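Local coordinates for glycosyl hydrolase family 2, TIM barrel domain protein (Faecalibacterium prausnitzii A2-165, PDB 6ED2) that probably hydrolyses beta-D-glucuronides, acting as a family 2 glycoside hydrolase of a human gut bacterium, at residues 317-322 and 347-352; 351-356 and 578-583; 313-318 and 572-577; 338-343 and 604-609. All blocks are in the same frame, centred on the assembly; numbering follows the deposited sequence.

Contact 1: 317-322 and 347-352; sequences RGFGRH and IGANCF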
loop_
_atom_site.group_PDB
_atom_site.type_symbol
_atom_site.label_atom_id
_atom_site.label_comp_id
_atom_site.label_asym_id
_atom_site.label_seq_id
_atom_site.Cartn_x
_atom_site.Cartn_y
_atom_site.Cartn_z
ATOM N N ARG A 317 -0.443 9.844 29.842
ATOM C CA ARG A 317 -0.382 8.983 28.662
ATOM C C ARG A 317 -0.868 9.789 27.468
ATOM O O ARG A 317 -1.878 10.500 27.558
ATOM C CB ARG A 317 -1.228 7.705 28.830
ATOM C CG ARG A 317 -2.738 7.948 28.872
ATOM C CD ARG A 317 -3.443 6.929 29.745
ATOM N NE ARG A 317 -3.168 7.179 31.154
ATOM C CZ ARG A 317 -3.695 6.487 32.160
ATOM N NH1 ARG A 317 -4.541 5.492 31.917
ATOM N NH2 ARG A 317 -3.377 6.795 33.415
ATOM N N GLY A 318 -0.142 9.688 26.360
ATOM C CA GLY A 318 -0.492 10.459 25.188
ATOM C C GLY A 318 0.640 10.581 24.201
ATOM O O GLY A 318 1.350 9.603 23.945
ATOM N N PHE A 319 0.847 11.779 23.660
ATOM C CA PHE A 319 1.637 11.901 22.448
ATOM C C PHE A 319 2.559 13.104 22.496
ATOM O O PHE A 319 2.258 14.123 23.122
ATOM C CB PHE A 319 0.744 12.050 21.199
ATOM C CG PHE A 319 -0.279 10.976 21.056
ATOM C CD1 PHE A 319 0.048 9.768 20.440
ATOM C CD2 PHE A 319 -1.575 11.170 21.529
ATOM C CE1 PHE A 319 -0.897 8.766 20.298
ATOM C CE2 PHE A 319 -2.542 10.167 21.409
ATOM C CZ PHE A 319 -2.206 8.964 20.799
ATOM N N GLY A 320 3.676 12.981 21.786
ATOM C CA GLY A 320 4.231 14.131 21.113
ATOM C C GLY A 320 3.491 14.317 19.793
ATOM O O GLY A 320 3.231 13.363 19.061
ATOM N N ARG A 321 3.138 15.562 19.503
ATOM C CA ARG A 321 2.362 15.909 18.334
ATOM C C ARG A 321 3.198 16.727 17.354
ATOM O O ARG A 321 4.412 16.927 17.523
ATOM C CB ARG A 321 1.106 16.664 18.770
ATOM C CG ARG A 321 0.067 15.784 19.470
ATOM C CD ARG A 321 -1.214 16.573 19.744
ATOM N NE ARG A 321 -1.703 17.122 18.484
ATOM C CZ ARG A 321 -2.549 16.494 17.681
ATOM N NH1 ARG A 321 -3.035 15.309 18.035
ATOM N NH2 ARG A 321 -2.894 17.041 16.524
ATOM N N HIS A 322 2.531 17.191 16.306
ATOM C CA HIS A 322 3.049 18.204 15.409
ATOM C C HIS A 322 1.855 18.977 14.876
ATOM O O HIS A 322 0.734 18.458 14.819
ATOM C CB HIS A 322 3.861 17.607 14.244
ATOM C CG HIS A 322 5.354 17.715 14.416
ATOM N ND1 HIS A 322 6.009 18.923 14.570
ATOM C CD2 HIS A 322 6.320 16.757 14.456
ATOM C CE1 HIS A 322 7.306 18.704 14.708
ATOM N NE2 HIS A 322 7.520 17.399 14.641
ATOM N N ILE A 347 -8.530 6.846 21.865
ATOM C CA ILE A 347 -7.413 5.993 22.263
ATOM C C ILE A 347 -7.118 6.020 23.761
ATOM O O ILE A 347 -6.365 5.166 24.245
ATOM C CB ILE A 347 -6.171 6.369 21.437
ATOM C CG1 ILE A 347 -5.211 5.181 21.359
ATOM C CG2 ILE A 347 -5.524 7.615 21.992
ATOM C CD1 ILE A 347 -4.101 5.372 20.367
ATOM N N GLY A 348 -7.709 6.938 24.524
ATOM C CA GLY A 348 -7.479 6.980 25.959
ATOM C C GLY A 348 -6.328 7.861 26.404
ATOM O O GLY A 348 -5.902 7.759 27.559
ATOM N N ALA A 349 -5.805 8.709 25.523
ATOM C CA ALA A 349 -4.787 9.668 25.916
ATOM C C ALA A 349 -5.370 10.689 26.891
ATOM O O ALA A 349 -6.556 11.021 26.841
ATOM C CB ALA A 349 -4.220 10.361 24.670
ATOM N N ASN A 350 -4.535 11.184 27.804
ATOM C CA ASN A 350 -4.943 12.325 28.623
ATOM C C ASN A 350 -3.972 13.493 28.510
ATOM O O ASN A 350 -4.139 14.495 29.210
ATOM C CB ASN A 350 -5.128 11.915 30.091
ATOM C CG ASN A 350 -3.833 11.395 30.739
ATOM O OD1 ASN A 350 -2.723 11.715 30.299
ATOM N ND2 ASN A 350 -3.980 10.588 31.789
ATOM N N CYS A 351 -2.989 13.418 27.617
ATOM C CA CYS A 351 -1.896 14.377 27.677
ATOM C C CYS A 351 -1.178 14.436 26.341
ATOM O O CYS A 351 -1.020 13.416 25.669
ATOM C CB CYS A 351 -0.902 13.993 28.792
ATOM S SG CYS A 351 0.504 15.136 28.950
ATOM N N PHE A 352 -0.712 15.629 25.969
ATOM C CA PHE A 352 0.252 15.707 24.871
ATOM C C PHE A 352 1.207 16.870 25.083
ATOM O O PHE A 352 0.916 17.818 25.812
ATOM C CB PHE A 352 -0.416 15.833 23.481
ATOM C CG PHE A 352 -1.307 17.048 23.316
ATOM C CD1 PHE A 352 -0.793 18.253 22.868
ATOM C CD2 PHE A 352 -2.669 16.964 23.566
ATOM C CE1 PHE A 352 -1.628 19.364 22.686
ATOM C CE2 PHE A 352 -3.504 18.070 23.385
ATOM C CZ PHE A 352 -2.974 19.272 22.956
#
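Because chi1 of Asn350 (62°) sets its CG between the backbone N and the carbonyl carbon, the amide oxygen is brought to the main chain of Arg317. There OD1 accepts Arg317 N at 3.0 Å; the N-H points almost straight at the oxygen (173°), although the donor lies 35° out of the carbonyl plane. The backbone N of Asn350 answers with a bond to Arg317 O at 2.8 Å, so one residue holds both polar atoms of the Arg317 main chain. Putting an alanine in place of Asn350 is likely to leave Arg317 N without its side-chain acceptor and to take one donor, ND2, from Tyr315 O. Farther along, Phe319 N donates to Cys351 O at 3.2 Å, and the same oxygen receives a CA-H...O contact from Gly318 CA at 3.0 Å. A CB on Gly318 would clash with that oxygen, and the backbone angles there call for glycine anyway. The Phe319 ring meets Ile347 CG2 at its edge, with CZ 3.8 Å away, while Ala349 CB touches CE2 obliquely at 3.7 Å. Arg321 lays CD over one face of the Phe352 ring, 3.9 Å from its centroid, before its guanidinium goes on to Asp340; that of Arg317 turns to the carbonyls of Trp619, Leu622 and Pro623. The two parallel strands belong to the beta-alpha-beta unit 312-320, 334-347, 351-353. Met344 of its helix covers Phe319 and Phe352, helix 610-621 packs on Ile347 and Ala349, and strand 373-377 continues the sheet beyond Phe352.

Contact 2: 351-356 and 578-583; sequences CFRTSH and LVWNFA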
loop_
_atom_site.group_PDB
_atom_site.type_symbol
_atom_site.label_atom_id
_atom_site.label_comp_id
_atom_site.label_asym_id
_atom_site.label_seq_id
_atom_site.Cartn_x
_atom_site.Cartn_y
_atom_site.Cartn_z
ATOM N N CYS A 351 -2.989 13.418 27.617
ATOM C CA CYS A 351 -1.896 14.377 27.677
ATOM C C CYS A 351 -1.178 14.436 26.341
ATOM O O CYS A 351 -1.020 13.416 25.669
ATOM C CB CYS A 351 -0.902 13.993 28.792
ATOM S SG CYS A 351 0.504 15.136 28.950
ATOM N N PHE A 352 -0.712 15.629 25.969
ATOM C CA PHE A 352 0.252 15.707 24.871
ATOM C C PHE A 352 1.207 16.870 25.083
ATOM O O PHE A 352 0.916 17.818 25.812
ATOM C CB PHE A 352 -0.416 15.833 23.481
ATOM C CG PHE A 352 -1.307 17.048 23.316
ATOM C CD1 PHE A 352 -0.793 18.253 22.868
ATOM C CD2 PHE A 352 -2.669 16.964 23.566
ATOM C CE1 PHE A 352 -1.628 19.364 22.686
ATOM C CE2 PHE A 352 -3.504 18.070 23.385
ATOM C CZ PHE A 352 -2.974 19.272 22.956
ATOM N N ARG A 353 2.342 16.791 24.400
ATOM C CA ARG A 353 3.368 17.821 24.419
ATOM C C ARG A 353 3.325 18.567 23.095
ATOM O O ARG A 353 3.139 17.950 22.039
ATOM C CB ARG A 353 4.755 17.188 24.648
ATOM C CG ARG A 353 5.955 18.132 24.460
ATOM C CD ARG A 353 7.300 17.473 24.833
ATOM N NE ARG A 353 7.597 16.305 23.998
ATOM C CZ ARG A 353 8.583 16.251 23.113
ATOM N NH1 ARG A 353 9.382 17.292 22.948
ATOM N NH2 ARG A 353 8.778 15.149 22.398
ATOM N N THR A 354 3.488 19.894 23.140
ATOM C CA THR A 354 3.462 20.681 21.902
ATOM C C THR A 354 4.845 20.693 21.256
ATOM O O THR A 354 5.493 21.725 21.081
ATOM C CB THR A 354 2.946 22.102 22.147
ATOM O OG1 THR A 354 3.977 22.912 22.736
ATOM C CG2 THR A 354 1.699 22.094 23.030
ATOM N N SER A 355 5.299 19.499 20.909
ATOM C CA SER A 355 6.556 19.368 20.192
ATOM C C SER A 355 6.395 19.937 18.793
ATOM O O SER A 355 5.390 19.662 18.139
ATOM C CB SER A 355 6.950 17.897 20.127
ATOM O OG SER A 355 5.795 17.093 19.946
ATOM N N HIS A 356 7.351 20.752 18.332
ATOM C CA HIS A 356 8.474 21.302 19.110
ATOM C C HIS A 356 8.406 22.828 19.102
ATOM O O HIS A 356 9.394 23.499 18.817
ATOM C CB HIS A 356 9.818 20.878 18.522
ATOM C CG HIS A 356 10.061 19.405 18.562
ATOM N ND1 HIS A 356 10.083 18.686 19.738
ATOM C CD2 HIS A 356 10.310 18.515 17.570
ATOM C CE1 HIS A 356 10.325 17.413 19.466
ATOM N NE2 HIS A 356 10.472 17.284 18.162
ATOM N N LEU A 578 4.577 9.468 26.767
ATOM C CA LEU A 578 4.087 10.200 25.613
ATOM C C LEU A 578 4.883 9.654 24.444
ATOM O O LEU A 578 6.110 9.816 24.394
ATOM C CB LEU A 578 4.256 11.712 25.767
ATOM C CG LEU A 578 3.674 12.343 27.032
ATOM C CD1 LEU A 578 3.871 13.848 26.982
ATOM C CD2 LEU A 578 2.215 12.019 27.251
ATOM N N VAL A 579 4.193 8.962 23.538
ATOM C CA VAL A 579 4.868 8.224 22.479
ATOM C C VAL A 579 5.084 9.163 21.305
ATOM O O VAL A 579 4.340 10.130 21.112
ATOM C CB VAL A 579 4.060 6.960 22.094
ATOM C CG1 VAL A 579 2.755 7.329 21.377
ATOM C CG2 VAL A 579 4.898 5.995 21.252
ATOM N N TRP A 580 6.138 8.906 20.532
ATOM C CA TRP A 580 6.385 9.615 19.282
ATOM C C TRP A 580 5.880 8.761 18.122
ATOM O O TRP A 580 6.355 7.642 17.936
ATOM C CB TRP A 580 7.873 9.875 19.118
ATOM C CG TRP A 580 8.228 10.925 18.124
ATOM C CD1 TRP A 580 8.892 10.747 16.946
ATOM C CD2 TRP A 580 7.985 12.325 18.246
ATOM N NE1 TRP A 580 9.075 11.955 16.325
ATOM C CE2 TRP A 580 8.519 12.941 17.101
ATOM C CE3 TRP A 580 7.354 13.119 19.212
ATOM C CZ2 TRP A 580 8.445 14.319 16.890
ATOM C CZ3 TRP A 580 7.273 14.477 19.000
ATOM C CH2 TRP A 580 7.821 15.067 17.846
ATOM N N ASN A 581 4.938 9.267 17.334
ATOM C CA ASN A 581 4.296 10.576 17.400
ATOM C C ASN A 581 2.797 10.285 17.185
ATOM O O ASN A 581 2.453 9.188 16.728
ATOM C CB ASN A 581 4.869 11.476 16.298
ATOM C CG ASN A 581 4.242 12.883 16.238
ATOM O OD1 ASN A 581 3.119 13.072 15.755
ATOM N ND2 ASN A 581 5.025 13.887 16.638
ATOM N N PHE A 582 1.913 11.238 17.500
ATOM C CA PHE A 582 0.488 11.052 17.222
ATOM C C PHE A 582 0.238 10.600 15.776
ATOM O O PHE A 582 -0.538 9.673 15.528
ATOM C CB PHE A 582 -0.269 12.355 17.520
ATOM C CG PHE A 582 -1.728 12.330 17.101
ATOM C CD1 PHE A 582 -2.673 11.680 17.880
ATOM C CD2 PHE A 582 -2.142 12.957 15.941
ATOM C CE1 PHE A 582 -3.998 11.641 17.506
ATOM C CE2 PHE A 582 -3.482 12.940 15.555
ATOM C CZ PHE A 582 -4.409 12.281 16.340
ATOM N N ALA A 583 0.893 11.230 14.803
ATOM C CA ALA A 583 0.605 10.914 13.410
ATOM C C ALA A 583 1.858 11.085 12.560
ATOM O O ALA A 583 2.733 11.891 12.880
ATOM C CB ALA A 583 -0.542 11.800 12.878
#
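Leu578, first in the second segment, reaches Cys351 with a branch: CD2 lies 3.9 Å from SG, which stands anti to its own backbone N (chi1 -180°). The other methyl, CD1, sits 4.2 Å from Arg353 CB. These contacts join strands that are not sheet neighbours: axes 7.9 Å apart and 50° askew, with strand 312-320 paired to both. Trp580 comes next and supplies the rest of the contact through the far rim of its six-membered ring. Ser355 OG meets CZ3 at 3.2 Å, at the ring edge near its plane, and His356 NE2 approaches CH2 obliquely at 3.5 Å. The histidine and tryptophan planes, 23° apart, are slid so far that they barely overlap. Arg353 NH2 comes obliquely to CZ3 at 3.8 Å. An alanine in place of Trp580 is likely to open a gap beside Ser355 and leave the imidazole held by Glu377 but without its indole neighbour. The Trp580-Asn581 peptide is cis, as is the one before His356. Asn581 OD1 then accepts Ala583 N at 3.0 Å, an Asx turn. The polar groups touching the indole have their bonds off it: Arg353 to Glu377 and Glu535, His356 ND1 to Glu377, Ser355 OG to Arg321 O. The contact is thus apolar at Leu578, while at Trp580 polar side chains pack on an aromatic rim without hydrogen-bonding to it, at the C-terminal mouth of the barrel, where TIM-barrel hydrolases hold their substrate pocket.

Contact 3: 313-318 and 572-577; sequences PVYLRG and DFVQGE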
loop_
_atom_site.group_PDB
_atom_site.type_symbol
_atom_site.label_atom_id
_atom_site.label_comp_id
_atom_site.label_asym_id
_atom_site.label_seq_id
_atom_site.Cartn_x
_atom_site.Cartn_y
_atom_site.Cartn_z
ATOM N N PRO A 313 -3.255 11.981 42.006
ATOM C CA PRO A 313 -2.190 11.672 41.043
ATOM C C PRO A 313 -2.741 11.261 39.688
ATOM O O PRO A 313 -3.785 10.614 39.590
ATOM C CB PRO A 313 -1.428 10.520 41.711
ATOM C CG PRO A 313 -2.435 9.886 42.631
ATOM C CD PRO A 313 -3.344 10.988 43.096
ATOM N N VAL A 314 -2.027 11.657 38.632
ATOM C CA VAL A 314 -2.379 11.306 37.259
ATOM C C VAL A 314 -1.157 10.704 36.589
ATOM O O VAL A 314 -0.079 11.312 36.599
ATOM C CB VAL A 314 -2.864 12.519 36.438
ATOM C CG1 VAL A 314 -3.148 12.079 35.006
ATOM C CG2 VAL A 314 -4.107 13.115 37.048
ATOM N N TYR A 315 -1.326 9.526 35.997
ATOM C CA TYR A 315 -0.295 8.928 35.162
ATOM C C TYR A 315 -0.503 9.430 33.736
ATOM O O TYR A 315 -1.542 9.160 33.124
ATOM C CB TYR A 315 -0.346 7.398 35.236
ATOM C CG TYR A 315 0.729 6.743 34.408
ATOM C CD1 TYR A 315 1.999 6.494 34.939
ATOM C CD2 TYR A 315 0.497 6.407 33.074
ATOM C CE1 TYR A 315 3.012 5.911 34.156
ATOM C CE2 TYR A 315 1.492 5.826 32.292
ATOM C CZ TYR A 315 2.743 5.581 32.835
ATOM O OH TYR A 315 3.717 5.002 32.046
ATOM N N LEU A 316 0.469 10.181 33.222
ATOM C CA LEU A 316 0.318 10.830 31.928
ATOM C C LEU A 316 0.466 9.797 30.814
ATOM O O LEU A 316 1.381 8.964 30.841
ATOM C CB LEU A 316 1.361 11.942 31.763
ATOM C CG LEU A 316 1.571 12.975 32.894
ATOM C CD1 LEU A 316 2.643 14.025 32.534
ATOM C CD2 LEU A 316 0.276 13.683 33.283
ATOM N N ARG A 317 -0.443 9.844 29.842
ATOM C CA ARG A 317 -0.382 8.983 28.662
ATOM C C ARG A 317 -0.868 9.789 27.468
ATOM O O ARG A 317 -1.878 10.500 27.558
ATOM C CB ARG A 317 -1.228 7.705 28.830
ATOM C CG ARG A 317 -2.738 7.948 28.872
ATOM C CD ARG A 317 -3.443 6.929 29.745
ATOM N NE ARG A 317 -3.168 7.179 31.154
ATOM C CZ ARG A 317 -3.695 6.487 32.160
ATOM N NH1 ARG A 317 -4.541 5.492 31.917
ATOM N NH2 ARG A 317 -3.377 6.795 33.415
ATOM N N GLY A 318 -0.142 9.688 26.360
ATOM C CA GLY A 318 -0.492 10.459 25.188
ATOM C C GLY A 318 0.640 10.581 24.201
ATOM O O GLY A 318 1.350 9.603 23.945
ATOM N N ASP A 572 9.002 2.600 39.606
ATOM C CA ASP A 572 7.947 3.371 40.258
ATOM C C ASP A 572 8.028 4.858 39.925
ATOM O O ASP A 572 7.022 5.568 40.037
ATOM C CB ASP A 572 7.993 3.157 41.787
ATOM C CG ASP A 572 9.062 4.041 42.500
ATOM O OD1 ASP A 572 10.270 3.994 42.127
ATOM O OD2 ASP A 572 8.692 4.791 43.445
ATOM N N PHE A 573 9.196 5.344 39.511
ATOM C CA PHE A 573 9.343 6.766 39.236
ATOM C C PHE A 573 8.893 7.154 37.830
ATOM O O PHE A 573 8.769 8.353 37.554
ATOM C CB PHE A 573 10.792 7.213 39.464
ATOM C CG PHE A 573 11.829 6.410 38.703
ATOM C CD1 PHE A 573 12.062 6.633 37.350
ATOM C CD2 PHE A 573 12.592 5.447 39.355
ATOM C CE1 PHE A 573 13.023 5.919 36.656
ATOM C CE2 PHE A 573 13.551 4.717 38.665
ATOM C CZ PHE A 573 13.772 4.955 37.315
ATOM N N VAL A 574 8.632 6.193 36.946
ATOM C CA VAL A 574 8.130 6.520 35.611
ATOM C C VAL A 574 6.658 6.870 35.756
ATOM O O VAL A 574 5.836 6.018 36.103
ATOM C CB VAL A 574 8.333 5.375 34.614
ATOM C CG1 VAL A 574 7.665 5.729 33.287
ATOM C CG2 VAL A 574 9.826 5.109 34.397
ATOM N N GLN A 575 6.322 8.135 35.511
ATOM C CA GLN A 575 4.972 8.613 35.778
ATOM C C GLN A 575 4.262 9.105 34.527
ATOM O O GLN A 575 3.201 9.734 34.631
ATOM C CB GLN A 575 5.012 9.713 36.840
ATOM C CG GLN A 575 5.395 9.191 38.211
ATOM C CD GLN A 575 4.319 8.301 38.797
ATOM O OE1 GLN A 575 3.142 8.647 38.761
ATOM N NE2 GLN A 575 4.716 7.147 39.347
ATOM N N GLY A 576 4.803 8.828 33.351
ATOM C CA GLY A 576 4.137 9.243 32.141
ATOM C C GLY A 576 4.780 8.659 30.906
ATOM O O GLY A 576 6.000 8.458 30.876
ATOM N N GLU A 577 3.966 8.377 29.884
ATOM C CA GLU A 577 4.453 7.892 28.594
ATOM C C GLU A 577 3.786 8.709 27.500
ATOM O O GLU A 577 2.562 8.667 27.340
ATOM C CB GLU A 577 4.171 6.395 28.411
ATOM C CG GLU A 577 2.731 5.994 28.718
ATOM C CD GLU A 577 2.569 4.493 28.896
ATOM O OE1 GLU A 577 3.050 3.943 29.923
ATOM O OE2 GLU A 577 1.961 3.861 28.003
HETATM O O HOH W 1 1.975 11.193 38.607
#
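Glu577 OE1 has two partners, the hydroxyl of Tyr315 and Arg618 NH2 of helix 610-621. Tyr315 OH donates to OE1 over 2.5 Å, a very short bond whose exact length should not be pressed at 2.3 Å resolution. CG of Tyr315 is anti to the backbone N (chi1 -179°), which sends the ring across the neighbouring strand; ring and carboxylate planes stand 75° apart, and OE1 comes in at the ring edge. Val574 O also lies at an edge, 3.4 Å from CE1, whereas Gly576 CA sits over one face, 4.2 Å from the ring centroid. The other carboxylate oxygen, OE2, takes Trp619 NE1, so partners at both oxygens fix the group's rotation. Strand 312-320 here runs parallel to strand 574-580, the first and last strands of the TIM barrel, and their pairing closes the cylinder. Leu316 N donates to Gln575 O, and Glu577 N returns to Leu316 O at 2.8 Å, followed by Gly318 N to Glu577 O at 3.1 Å. A CB on Gly576 would come 3.0 Å from Leu316 CB, a tight fit. Arg317, on the same face as Glu577, curls back so that NE and NH2 both hold Tyr315 O side-on, the latter at 3.0 Å, while NH1 goes to Leu622 O. Farther back, a water donates to Val314 O and, at 2.8 Å, to Gln575 OE1, which Arg306 NH2 also reaches.

Contact 4: 338-343 and 604-609; sequences KRDFEL and RQRQPK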
loop_
_atom_site.group_PDB
_atom_site.type_symbol
_atom_site.label_atom_id
_atom_site.label_comp_id
_atom_site.label_asym_id
_atom_site.label_seq_id
_atom_site.Cartn_x
_atom_site.Cartn_y
_atom_site.Cartn_z
ATOM N N LYS A 338 -10.376 18.968 15.461
ATOM C CA LYS A 338 -11.482 18.224 16.058
ATOM C C LYS A 338 -11.262 16.725 15.916
ATOM O O LYS A 338 -11.382 15.970 16.884
ATOM C CB LYS A 338 -12.806 18.638 15.407
ATOM C CG LYS A 338 -14.026 17.834 15.873
ATOM C CD LYS A 338 -14.459 18.254 17.267
ATOM C CE LYS A 338 -15.451 17.288 17.850
ATOM N NZ LYS A 338 -15.843 17.669 19.220
ATOM N N ARG A 339 -10.934 16.276 14.707
ATOM C CA ARG A 339 -10.678 14.855 14.485
ATOM C C ARG A 339 -9.549 14.351 15.384
ATOM O O ARG A 339 -9.642 13.259 15.957
ATOM C CB ARG A 339 -10.353 14.624 13.005
ATOM C CG ARG A 339 -9.829 13.238 12.664
ATOM C CD ARG A 339 -10.921 12.181 12.715
ATOM N NE ARG A 339 -10.423 10.911 12.185
ATOM C CZ ARG A 339 -11.100 9.767 12.216
ATOM N NH1 ARG A 339 -12.310 9.726 12.757
ATOM N NH2 ARG A 339 -10.567 8.661 11.708
ATOM N N ASP A 340 -8.483 15.142 15.538
ATOM C CA ASP A 340 -7.352 14.696 16.362
ATOM C C ASP A 340 -7.776 14.497 17.818
ATOM O O ASP A 340 -7.434 13.483 18.442
ATOM C CB ASP A 340 -6.186 15.690 16.256
ATOM C CG ASP A 340 -5.502 15.664 14.877
ATOM O OD1 ASP A 340 -5.904 14.847 14.014
ATOM O OD2 ASP A 340 -4.562 16.460 14.639
ATOM N N PHE A 341 -8.569 15.425 18.361
ATOM C CA PHE A 341 -9.081 15.233 19.714
ATOM C C PHE A 341 -10.036 14.040 19.804
ATOM O O PHE A 341 -9.986 13.277 20.784
ATOM C CB PHE A 341 -9.726 16.525 20.214
ATOM C CG PHE A 341 -8.717 17.498 20.785
ATOM C CD1 PHE A 341 -8.396 17.476 22.147
ATOM C CD2 PHE A 341 -8.046 18.390 19.955
ATOM C CE1 PHE A 341 -7.454 18.353 22.672
ATOM C CE2 PHE A 341 -7.100 19.274 20.473
ATOM C CZ PHE A 341 -6.802 19.255 21.834
ATOM N N GLU A 342 -10.908 13.850 18.802
ATOM C CA GLU A 342 -11.752 12.657 18.806
ATOM C C GLU A 342 -10.902 11.384 18.836
ATOM O O GLU A 342 -11.240 10.420 19.534
ATOM C CB GLU A 342 -12.698 12.656 17.597
ATOM C CG GLU A 342 -13.775 13.751 17.643
ATOM C CD GLU A 342 -14.549 13.766 18.963
ATOM O OE1 GLU A 342 -15.391 12.859 19.176
ATOM O OE2 GLU A 342 -14.296 14.672 19.800
ATOM N N LEU A 343 -9.799 11.368 18.085
ATOM C CA LEU A 343 -8.877 10.232 18.111
ATOM C C LEU A 343 -8.163 10.110 19.459
ATOM O O LEU A 343 -7.999 9.003 19.985
ATOM C CB LEU A 343 -7.843 10.370 16.993
ATOM C CG LEU A 343 -8.349 10.239 15.551
ATOM C CD1 LEU A 343 -7.238 10.579 14.572
ATOM C CD2 LEU A 343 -8.881 8.826 15.312
ATOM N N ARG A 604 -1.060 10.088 8.582
ATOM C CA ARG A 604 -1.192 11.528 8.417
ATOM C C ARG A 604 -2.621 11.925 8.041
ATOM O O ARG A 604 -3.035 13.062 8.295
ATOM C CB ARG A 604 -0.194 12.008 7.358
ATOM C CG ARG A 604 0.069 13.501 7.399
ATOM C CD ARG A 604 0.971 13.928 6.269
ATOM N NE ARG A 604 1.635 15.200 6.545
ATOM C CZ ARG A 604 2.125 16.005 5.613
ATOM N NH1 ARG A 604 1.987 15.687 4.329
ATOM N NH2 ARG A 604 2.758 17.121 5.962
ATOM N N GLN A 605 -3.372 11.014 7.414
ATOM C CA GLN A 605 -4.779 11.195 7.081
ATOM C C GLN A 605 -5.693 10.866 8.254
ATOM O O GLN A 605 -6.920 10.822 8.089
ATOM C CB GLN A 605 -5.141 10.325 5.870
ATOM C CG GLN A 605 -4.341 10.686 4.614
ATOM C CD GLN A 605 -2.878 10.215 4.645
ATOM O OE1 GLN A 605 -2.572 9.152 5.185
ATOM N NE2 GLN A 605 -1.972 11.018 4.068
ATOM N N ARG A 606 -5.104 10.582 9.415
ATOM C CA ARG A 606 -5.826 10.488 10.677
ATOM C C ARG A 606 -6.641 9.205 10.769
ATOM O O ARG A 606 -7.770 9.203 11.265
ATOM C CB ARG A 606 -6.711 11.707 10.907
ATOM C CG ARG A 606 -6.027 12.796 11.695
ATOM C CD ARG A 606 -4.694 13.229 11.099
ATOM N NE ARG A 606 -4.156 14.364 11.840
ATOM C CZ ARG A 606 -2.999 14.967 11.576
ATOM N NH1 ARG A 606 -2.235 14.560 10.570
ATOM N NH2 ARG A 606 -2.610 15.994 12.326
ATOM N N GLN A 607 -6.055 8.102 10.307
ATOM C CA GLN A 607 -6.642 6.800 10.552
ATOM C C GLN A 607 -5.685 5.954 11.384
ATOM O O GLN A 607 -4.472 6.143 11.313
ATOM C CB GLN A 607 -6.973 6.073 9.239
ATOM C CG GLN A 607 -7.895 6.841 8.338
ATOM C CD GLN A 607 -9.285 7.056 8.942
ATOM O OE1 GLN A 607 -9.682 6.382 9.904
ATOM N NE2 GLN A 607 -10.034 8.004 8.366
ATOM N N PRO A 608 -6.192 5.004 12.165
ATOM C CA PRO A 608 -5.302 4.248 13.056
ATOM C C PRO A 608 -4.378 3.309 12.294
ATOM O O PRO A 608 -4.748 2.734 11.268
ATOM C CB PRO A 608 -6.268 3.466 13.950
ATOM C CG PRO A 608 -7.511 3.381 13.177
ATOM C CD PRO A 608 -7.599 4.632 12.350
ATOM N N LYS A 609 -3.154 3.185 12.803
ATOM C CA LYS A 609 -2.316 2.042 12.493
ATOM C C LYS A 609 -2.519 0.985 13.569
ATOM O O LYS A 609 -3.211 1.205 14.568
ATOM C CB LYS A 609 -0.845 2.435 12.397
ATOM C CG LYS A 609 -0.507 3.489 11.338
ATOM C CD LYS A 609 1.032 3.529 11.174
ATOM C CE LYS A 609 1.528 4.912 10.976
ATOM N NZ LYS A 609 3.030 4.965 11.086
#
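Arg606 lies against Arg339, Asp340 and Leu343, joining the loop after the last barrel strand to helix 334-347, the first helix of the TIM barrel's beta-alpha units. Its CB touches Arg339 CG at 3.9 Å, the two chains sliding past each other in opposite directions. CG meets both Leu343 CD1 and Asp340 OD1, 3.1 Å from the latter, and CD runs alongside the same oxygen. NE then donates to OD1 at 2.8 Å and NH2 to OD2 at 3.1 Å, a side-on, two-pronged salt bridge that uses the syn side of both oxygens. The carboxylate and guanidinium planes are only 19° apart, which suits a side-on pairing. The remaining nitrogen, NH1, turns back within its own loop to Arg604 O at 2.8 Å, so the flat group is held from two sides of its rim. NH2 has a further partner in Asp324 O. Asp340 OD2 is shared with Arg321 NH2, and with two arginines beside it the aspartate probably remains ionised. The backbone of Arg606 is used as well: its O accepts from Arg339 NH2 at 2.9 Å and, more bent, from NE at 3.3 Å, both donors of one guanidinium closing on one atom. This corner also lies at a subunit interface: Leu547 of the third subunit offers its O to Arg339 NH2 and its N to Gln607 OE1. Leu343 does double duty: while CD1 packs against Arg606, its other methyl, CD2, sits over the centre of the Arg339 guanidinium, 3.9 Å above the plane.

From the N terminus, 313-318 opens contact 3 and, sharing Arg317 and Gly318 with it, 317-322 opens contact 1. Contact 1 closes first, at 347-352, tying the ends of a single beta-alpha-beta unit. Before that, helix residues 338-343 open contact 4, which therefore crosses contact 1. Segment 351-356 then starts contact 2, sharing Cys351 and Phe352 with contact 1. More than two hundred residues later the chain returns: 572-577 closes contact 3 and 578-583 closes contact 2, so these two cross. Segment 604-609 closes contact 4 last, enclosing contact 2 and crossing contact 3. Contacts 1 to 3 join three barrel strands; contact 4 ties the first helix to the loop that follows the last strand.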